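PDB 4MG4: phosphonomutase from Burkholderia cenocepacia J2315, which belongs to a phosphomutase family of the TIM-barrel class and folds as a closed barrel of eight parallel strands ringed by helices. Local coordinates for residues A[146-150]-A[151-155]; A[169-173]-A[174-178]; A[224-228]-A[229-233]. One frame throughout, in Å; residues are numbered along the deposited sequence. Where two conformers were deposited one is given.

How the contacts relate
The three contacts illustrate how a TIM barrel begins and ends its outer helices. Contact 1 closes helix 134-150 with a Schellman motif just before strand 156-160. Contact 2 opens the next helix, 174-190, with an aspartate N-cap, and contact 3 opens helix 228-234 with a capping box. Contacts 2 and 3 are the closest pair, with centres about 20 Å and nearest atoms about 10 Å apart. Contact 1 lies about 35 Å from contact 2 and about 34 Å from contact 3, centre to centre, and across the chain's centre from contact 3. In TIM barrels the active site lies at the C-terminal ends of the strands; contacts 2 and 3 lie in chain leaving those ends, contact 1 in chain entering a strand.

Contact 1: A[146-150]-A[151-155]; sequences QAADR and AGVDY
Ala-148 and Tyr-155 form the tight inner side of this helix end: the alanine methyl sits 3.9 Å, CB to CB, from the tyrosine and approaches its ring obliquely. Tyr-155 carries CG anti to its backbone N (chi1 -175°), which brings the start of the ring beside that methyl and sends the phenol inward, where its OH bonds Ser-111 OG and the ring packs on Ile-108 and Ile-112 of helix 101-113. Val-153 adds to the same side, its CG2 4.5 Å from Ala-148 CB and its side chain also touching Ile-112. The backbone turn is a Schellman motif that ends helix 134-150 and leads toward strand 156-160. Gly-152, with its positive phi of 70°, donates from N to Asp-149 O at 3.0 Å, reaching the carbonyl from well above its plane. The wider bond that closes the motif, from Val-153 N to Ala-148 O, is straight but weak at 3.4 Å. Ala-151 N still makes the regular helical bond to Ala-147 O. The outer side is looser and wetter. Here a water lies between Asp-149 OD1, at 2.6 Å, and Val-153 O, at 2.8 Å, while Arg-145 forms a salt bridge with the same carboxylate oxygen. Farther round, the Arg-150 guanidinium folds back along the helix, its chain bent at chi3, with one face turned to Gln-146 O and Ala-147 N, both offset toward the rim.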
loop_
_atom_site.group_PDB
_atom_site.type_symbol
_atom_site.label_atom_id
_atom_site.label_comp_id
_atom_site.label_asym_id
_atom_site.label_seq_id
_atom_site.Cartn_x
_atom_site.Cartn_y
_atom_site.Cartn_z
ATOM N N GLN A 146 9.510 -1.424 31.024
ATOM C CA GLN A 146 10.907 -1.543 31.399
ATOM C C GLN A 146 11.840 -1.397 30.203
ATOM O O GLN A 146 12.882 -0.712 30.317
ATOM C CB GLN A 146 11.126 -2.823 32.220
ATOM C CG GLN A 146 12.572 -3.064 32.564
ATOM C CD GLN A 146 12.723 -4.334 33.377
ATOM O OE1 GLN A 146 12.423 -5.451 32.899
ATOM N NE2 GLN A 146 13.146 -4.180 34.609
ATOM N N ALA A 147 11.490 -2.000 29.064
ATOM C CA ALA A 147 12.244 -1.884 27.867
ATOM C C ALA A 147 12.324 -0.423 27.402
ATOM O O ALA A 147 13.373 0.078 27.021
ATOM C CB ALA A 147 11.660 -2.767 26.775
ATOM N N ALA A 148 11.178 0.260 27.416
ATOM C CA ALA A 148 11.181 1.679 27.047
ATOM C C ALA A 148 12.007 2.539 28.018
ATOM O O ALA A 148 12.703 3.447 27.588
ATOM C CB ALA A 148 9.743 2.195 26.968
ATOM N N ASP A 149 11.899 2.248 29.299
ATOM C CA ASP A 149 12.604 3.008 30.338
ATOM C C ASP A 149 14.100 2.797 30.196
ATOM O O ASP A 149 14.868 3.760 30.251
ATOM C CB ASP A 149 12.119 2.594 31.718
ATOM C CG ASP A 149 10.736 3.112 32.052
ATOM O OD1 ASP A 149 10.096 3.869 31.276
ATOM O OD2 ASP A 149 10.242 2.751 33.130
ATOM N N ARG A 150 14.505 1.562 29.911
ATOM C CA ARG A 150 15.947 1.274 29.654
ATOM C C ARG A 150 16.515 1.992 28.428
ATOM O O ARG A 150 17.685 2.424 28.431
ATOM C CB ARG A 150 16.151 -0.204 29.465
ATOM C CG ARG A 150 16.058 -0.986 30.747
ATOM C CD ARG A 150 16.608 -2.393 30.510
ATOM N NE ARG A 150 15.813 -3.141 29.522
ATOM C CZ ARG A 150 14.930 -4.097 29.822
ATOM N NH1 ARG A 150 14.747 -4.464 31.076
ATOM N NH2 ARG A 150 14.279 -4.722 28.860
ATOM N N ALA A 151 15.694 2.152 27.384
ATOM C CA ALA A 151 16.050 2.928 26.210
ATOM C C ALA A 151 16.157 4.455 26.466
ATOM O O ALA A 151 16.668 5.188 25.620
ATOM C CB ALA A 151 15.059 2.647 25.081
ATOM N N GLY A 152 15.646 4.921 27.589
ATOM C CA GLY A 152 15.697 6.331 27.951
ATOM C C GLY A 152 14.800 7.157 27.069
ATOM O O GLY A 152 15.071 8.329 26.825
ATOM N N VAL A 153 13.725 6.553 26.561
ATOM C CA VAL A 153 12.868 7.282 25.652
ATOM C C VAL A 153 11.494 7.597 26.268
ATOM O O VAL A 153 11.012 6.849 27.122
ATOM C CB VAL A 153 12.646 6.526 24.329
ATOM C CG1 VAL A 153 13.926 6.465 23.493
ATOM C CG2 VAL A 153 12.079 5.148 24.544
ATOM N N ASP A 154 10.891 8.670 25.774
ATOM C CA ASP A 154 9.498 9.091 26.127
ATOM C C ASP A 154 8.586 8.325 25.157
ATOM O O ASP A 154 8.519 8.626 23.956
ATOM C CB ASP A 154 9.382 10.586 25.939
ATOM C CG ASP A 154 8.135 11.183 26.526
ATOM O OD1 ASP A 154 7.191 10.445 26.805
ATOM O OD2 ASP A 154 8.126 12.441 26.692
ATOM N N TYR A 155 7.950 7.281 25.680
ATOM C CA TYR A 155 7.279 6.268 24.844
ATOM C C TYR A 155 5.935 5.929 25.438
ATOM O O TYR A 155 5.830 5.655 26.645
ATOM C CB TYR A 155 8.120 5.004 24.802
ATOM C CG TYR A 155 7.647 3.886 23.884
ATOM C CD1 TYR A 155 8.058 3.803 22.568
ATOM C CD2 TYR A 155 6.806 2.893 24.337
ATOM C CE1 TYR A 155 7.655 2.728 21.746
ATOM C CE2 TYR A 155 6.435 1.812 23.547
ATOM C CZ TYR A 155 6.852 1.739 22.235
ATOM O OH TYR A 155 6.507 0.685 21.402
HETATM O O HOH W 1 9.866 5.010 28.907
#

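Contact 2: A[169-173]-A[174-178]; sequences TETHD and ERLLD
The imidazole of His-172 meets Leu-176, whose CD1 comes obliquely to within 3.9 Å of His-172 CD2, while Thr-169 CA sits over the centre of one ring face, 3.6 Å above the plane. The ring's NE2 is hydrogen-bonded to Ala-167 O, which helps fix its rotation, and Phe-164 meets it edge-to-face. A second flat group, the Arg-175 guanidinium, receives Asp-173 OD2 at its edge, in plane. Both NE and NH2 of Arg-175 lie 3.4 Å from Asp-173 OD2, a salt bridge of two weak bonds with the carboxylate and guanidinium planes 53° apart. Arg-175 has two conformers, and this salt bridge, resting on one of them, is doubtful. Asp-173 is the N-cap of helix 174-190; its CG stands between the backbone N and the carbonyl carbon (chi1 65°), which directs OD1 to the first turn, where it accepts from Leu-176 N at 3.1 Å, nearly along its C-O axis. Leu-177 N reaches Asp-173 O at 3.0 Å, starting the helical bonding. Leu-176 packs against Val-163, Phe-164 and Ala-167 after strand 156-160, and Leu-177 turns to Ala-208 and Leu-209 of the adjacent helix 203-212.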
loop_
_atom_site.group_PDB
_atom_site.type_symbol
_atom_site.label_atom_id
_atom_site.label_comp_id
_atom_site.label_asym_id
_atom_site.label_seq_id
_atom_site.Cartn_x
_atom_site.Cartn_y
_atom_site.Cartn_z
ATOM N N THR A 169 -22.708 -6.669 21.489
ATOM C CA THR A 169 -23.109 -5.366 21.954
ATOM C C THR A 169 -24.230 -5.447 22.983
ATOM O O THR A 169 -24.307 -4.661 23.932
ATOM C CB THR A 169 -23.584 -4.534 20.751
ATOM O OG1 THR A 169 -22.516 -4.505 19.803
ATOM C CG2 THR A 169 -23.960 -3.122 21.179
ATOM N N GLU A 170 -25.149 -6.385 22.763
ATOM C CA GLU A 170 -26.289 -6.465 23.654
ATOM C C GLU A 170 -25.938 -6.876 25.086
ATOM O O GLU A 170 -26.772 -6.754 26.010
ATOM C CB GLU A 170 -27.302 -7.448 23.079
ATOM C CG GLU A 170 -26.846 -8.871 23.082
ATOM C CD GLU A 170 -27.893 -9.743 22.475
ATOM O OE1 GLU A 170 -28.900 -10.003 23.191
ATOM O OE2 GLU A 170 -27.733 -10.124 21.276
ATOM N N THR A 171 -24.705 -7.348 25.274
ATOM C CA THR A 171 -24.206 -7.738 26.575
ATOM C C THR A 171 -23.343 -6.686 27.262
ATOM O O THR A 171 -22.883 -6.892 28.356
ATOM C CB THR A 171 -23.376 -9.040 26.534
ATOM O OG1 THR A 171 -22.108 -8.839 25.912
ATOM C CG2 THR A 171 -24.106 -10.149 25.801
ATOM N N HIS A 172 -23.108 -5.572 26.592
ATOM C CA HIS A 172 -22.314 -4.496 27.175
ATOM C C HIS A 172 -23.077 -3.809 28.260
ATOM O O HIS A 172 -24.131 -3.152 28.030
ATOM C CB HIS A 172 -21.974 -3.507 26.086
ATOM C CG HIS A 172 -21.135 -4.083 24.999
ATOM N ND1 HIS A 172 -20.600 -3.299 23.992
ATOM C CD2 HIS A 172 -20.644 -5.332 24.799
ATOM C CE1 HIS A 172 -19.887 -4.064 23.180
ATOM N NE2 HIS A 172 -19.885 -5.293 23.654
ATOM N N ASP A 173 -22.555 -3.919 29.452
ATOM C CA ASP A 173 -23.211 -3.445 30.641
ATOM C C ASP A 173 -22.207 -3.084 31.700
ATOM O O ASP A 173 -20.985 -3.100 31.441
ATOM C CB ASP A 173 -24.174 -4.527 31.132
ATOM C CG ASP A 173 -23.491 -5.795 31.592
ATOM O OD1 ASP A 173 -22.234 -5.920 31.622
ATOM O OD2 ASP A 173 -24.278 -6.723 31.933
ATOM N N GLU A 174 -22.710 -2.780 32.896
ATOM C CA GLU A 174 -21.828 -2.363 33.994
ATOM C C GLU A 174 -20.857 -3.431 34.413
ATOM O O GLU A 174 -19.720 -3.089 34.793
ATOM C CB GLU A 174 -22.632 -1.878 35.227
ATOM C CG GLU A 174 -21.894 -0.878 36.131
ATOM C CD GLU A 174 -22.756 -0.420 37.331
ATOM O OE1 GLU A 174 -22.492 -0.863 38.468
ATOM O OE2 GLU A 174 -23.725 0.366 37.150
ATOM N N ARG A 175 -21.254 -4.718 34.405
ATOM C CA ARG A 175 -20.300 -5.820 34.722
ATOM C C ARG A 175 -19.068 -5.843 33.790
ATOM O O ARG A 175 -17.923 -6.117 34.219
ATOM C CB ARG A 175 -20.973 -7.209 34.665
ATOM C CG ARG A 175 -21.950 -7.522 35.793
ATOM C CD ARG A 175 -22.698 -8.873 35.589
ATOM N NE ARG A 175 -23.597 -8.921 34.404
ATOM C CZ ARG A 175 -24.249 -10.019 33.955
ATOM N NH1 ARG A 175 -24.189 -11.183 34.548
ATOM N NH2 ARG A 175 -24.982 -9.948 32.894
ATOM N N LEU A 176 -19.306 -5.625 32.496
ATOM C CA LEU A 176 -18.192 -5.540 31.552
ATOM C C LEU A 176 -17.390 -4.270 31.735
ATOM O O LEU A 176 -16.156 -4.292 31.672
ATOM C CB LEU A 176 -18.644 -5.644 30.091
ATOM C CG LEU A 176 -19.046 -6.998 29.568
ATOM C CD1 LEU A 176 -19.113 -6.937 28.056
ATOM C CD2 LEU A 176 -18.095 -8.084 29.957
ATOM N N LEU A 177 -18.062 -3.179 32.076
ATOM C CA LEU A 177 -17.344 -1.933 32.362
ATOM C C LEU A 177 -16.465 -2.126 33.617
ATOM O O LEU A 177 -15.317 -1.705 33.683
ATOM C CB LEU A 177 -18.339 -0.773 32.590
ATOM C CG LEU A 177 -17.719 0.482 33.227
ATOM C CD1 LEU A 177 -16.789 1.090 32.224
ATOM C CD2 LEU A 177 -18.832 1.464 33.633
ATOM N N ASP A 178 -17.004 -2.802 34.637
ATOM C CA ASP A 178 -16.229 -3.019 35.835
ATOM C C ASP A 178 -15.007 -3.889 35.556
ATOM O O ASP A 178 -13.929 -3.636 36.123
ATOM C CB ASP A 178 -17.101 -3.639 36.936
ATOM C CG ASP A 178 -18.105 -2.656 37.482
ATOM O OD1 ASP A 178 -17.924 -1.425 37.346
ATOM O OD2 ASP A 178 -19.096 -3.157 38.094
#

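Contact 3: A[224-228]-A[229-233]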
loop_
_atom_site.group_PDB
_atom_site.type_symbol
_atom_site.label_atom_id
_atom_site.label_comp_id
_atom_site.label_asym_id
_atom_site.label_seq_id
_atom_site.Cartn_x
_atom_site.Cartn_y
_atom_site.Cartn_z
ATOM N N GLU A 224 -21.538 6.107 12.152
ATOM C CA GLU A 224 -21.685 7.545 12.221
ATOM C C GLU A 224 -21.791 8.008 13.675
ATOM O O GLU A 224 -21.396 9.133 13.963
ATOM C CB GLU A 224 -22.942 8.020 11.459
ATOM N N THR A 225 -22.335 7.155 14.556
ATOM C CA THR A 225 -22.543 7.493 15.985
ATOM C C THR A 225 -21.773 6.592 16.983
ATOM O O THR A 225 -21.491 5.414 16.703
ATOM C CB THR A 225 -24.050 7.460 16.384
ATOM O OG1 THR A 225 -24.432 6.128 16.751
ATOM C CG2 THR A 225 -24.921 7.928 15.242
ATOM N N PRO A 226 -21.367 7.161 18.139
ATOM C CA PRO A 226 -21.303 8.593 18.409
ATOM C C PRO A 226 -20.304 9.295 17.511
ATOM O O PRO A 226 -19.338 8.664 16.993
ATOM C CB PRO A 226 -20.856 8.677 19.885
ATOM C CG PRO A 226 -20.990 7.284 20.449
ATOM C CD PRO A 226 -20.892 6.353 19.279
ATOM N N THR A 227 -20.493 10.614 17.347
ATOM C CA THR A 227 -19.617 11.404 16.497
ATOM C C THR A 227 -18.385 11.818 17.267
ATOM O O THR A 227 -18.337 11.659 18.497
ATOM C CB THR A 227 -20.277 12.717 16.054
ATOM O OG1 THR A 227 -20.583 13.448 17.255
ATOM C CG2 THR A 227 -21.543 12.477 15.263
ATOM N N LEU A 228 -17.398 12.396 16.570
ATOM C CA LEU A 228 -16.199 12.894 17.232
ATOM C C LEU A 228 -16.533 13.907 18.316
ATOM O O LEU A 228 -15.962 13.883 19.401
ATOM C CB LEU A 228 -15.202 13.571 16.270
ATOM C CG LEU A 228 -13.944 14.019 17.041
ATOM C CD1 LEU A 228 -12.588 13.724 16.376
ATOM C CD2 LEU A 228 -14.004 15.475 17.475
ATOM N N ALA A 229 -17.430 14.850 18.001
ATOM C CA ALA A 229 -17.785 15.873 18.983
ATOM C C ALA A 229 -18.449 15.239 20.216
ATOM O O ALA A 229 -18.259 15.698 21.348
ATOM C CB ALA A 229 -18.700 16.907 18.352
ATOM N N GLU A 230 -19.290 14.232 20.001
ATOM C CA GLU A 230 -19.920 13.541 21.119
ATOM C C GLU A 230 -18.890 12.826 21.974
ATOM O O GLU A 230 -18.860 12.970 23.162
ATOM C CB GLU A 230 -20.966 12.524 20.642
ATOM C CG GLU A 230 -22.185 13.251 20.088
ATOM C CD GLU A 230 -23.278 12.349 19.560
ATOM O OE1 GLU A 230 -22.908 11.392 18.844
ATOM O OE2 GLU A 230 -24.497 12.611 19.875
ATOM N N LEU A 231 -18.054 12.042 21.330
ATOM C CA LEU A 231 -16.963 11.376 22.077
ATOM C C LEU A 231 -16.097 12.343 22.913
ATOM O O LEU A 231 -15.796 12.094 24.118
ATOM C CB LEU A 231 -16.109 10.566 21.105
ATOM C CG LEU A 231 -16.825 9.392 20.477
ATOM C CD1 LEU A 231 -15.903 8.730 19.458
ATOM C CD2 LEU A 231 -17.295 8.379 21.515
ATOM N N ALA A 232 -15.719 13.479 22.331
ATOM C CA ALA A 232 -14.983 14.508 23.035
ATOM C C ALA A 232 -15.739 14.989 24.280
ATOM O O ALA A 232 -15.184 15.109 25.361
ATOM C CB ALA A 232 -14.691 15.726 22.137
ATOM N N GLU A 233 -17.041 15.260 24.124
ATOM C CA GLU A 233 -17.855 15.665 25.228
ATOM C C GLU A 233 -17.997 14.619 26.338
ATOM O O GLU A 233 -18.152 15.007 27.493
ATOM C CB GLU A 233 -19.246 16.185 24.720
ATOM C CG GLU A 233 -20.106 16.841 25.797
ATOM C CD GLU A 233 -21.044 15.927 26.586
ATOM O OE1 GLU A 233 -21.656 15.001 26.007
ATOM O OE2 GLU A 233 -21.128 16.093 27.780
#
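A capping box starts helix 228-234, with Thr-227 as N-cap and Glu-230 three residues on, each using its side chain to bond the other's backbone. Thr-227 OG1 accepts from Glu-230 N at 3.1 Å, and in return Glu-230 OE1 accepts from Thr-227 N at 2.9 Å through its anti lone pair, with a nearly straight N-H (163°). The side-chain shapes set up the exchange: Thr-227 OG1 stands between its own backbone N and carbonyl carbon (chi1 60°), turned toward the first helical turn, while the glutamate chain, extended beyond CG, runs back past the threonine hydroxyl. Thr-227 OG1 also donates a weak bond, 3.5 Å, to Glu-230 OE1. The carboxylate would probably also be favoured by the positive end of the helix dipole. From the N-cap onward the ordinary helical pattern runs, Leu-231 N bonding Thr-227 O and Ala-232 N bonding Leu-228 O. In the barrel this short helix connects strand 217-220 to strand 238-240, and an apolar patch accompanies its polar cap. Pro-226, entered through a cis peptide bond, sets its ring crosswise to Leu-231, with Pro-226 CB 3.9 Å from Leu-231 CD2. The same proline brings its CA to 3.3 Å from Glu-230 OE1, while its carbonyl oxygen is held by Arg-221 NE. Leu-228 and Leu-231 both rest on Ile-239 of strand 238-240.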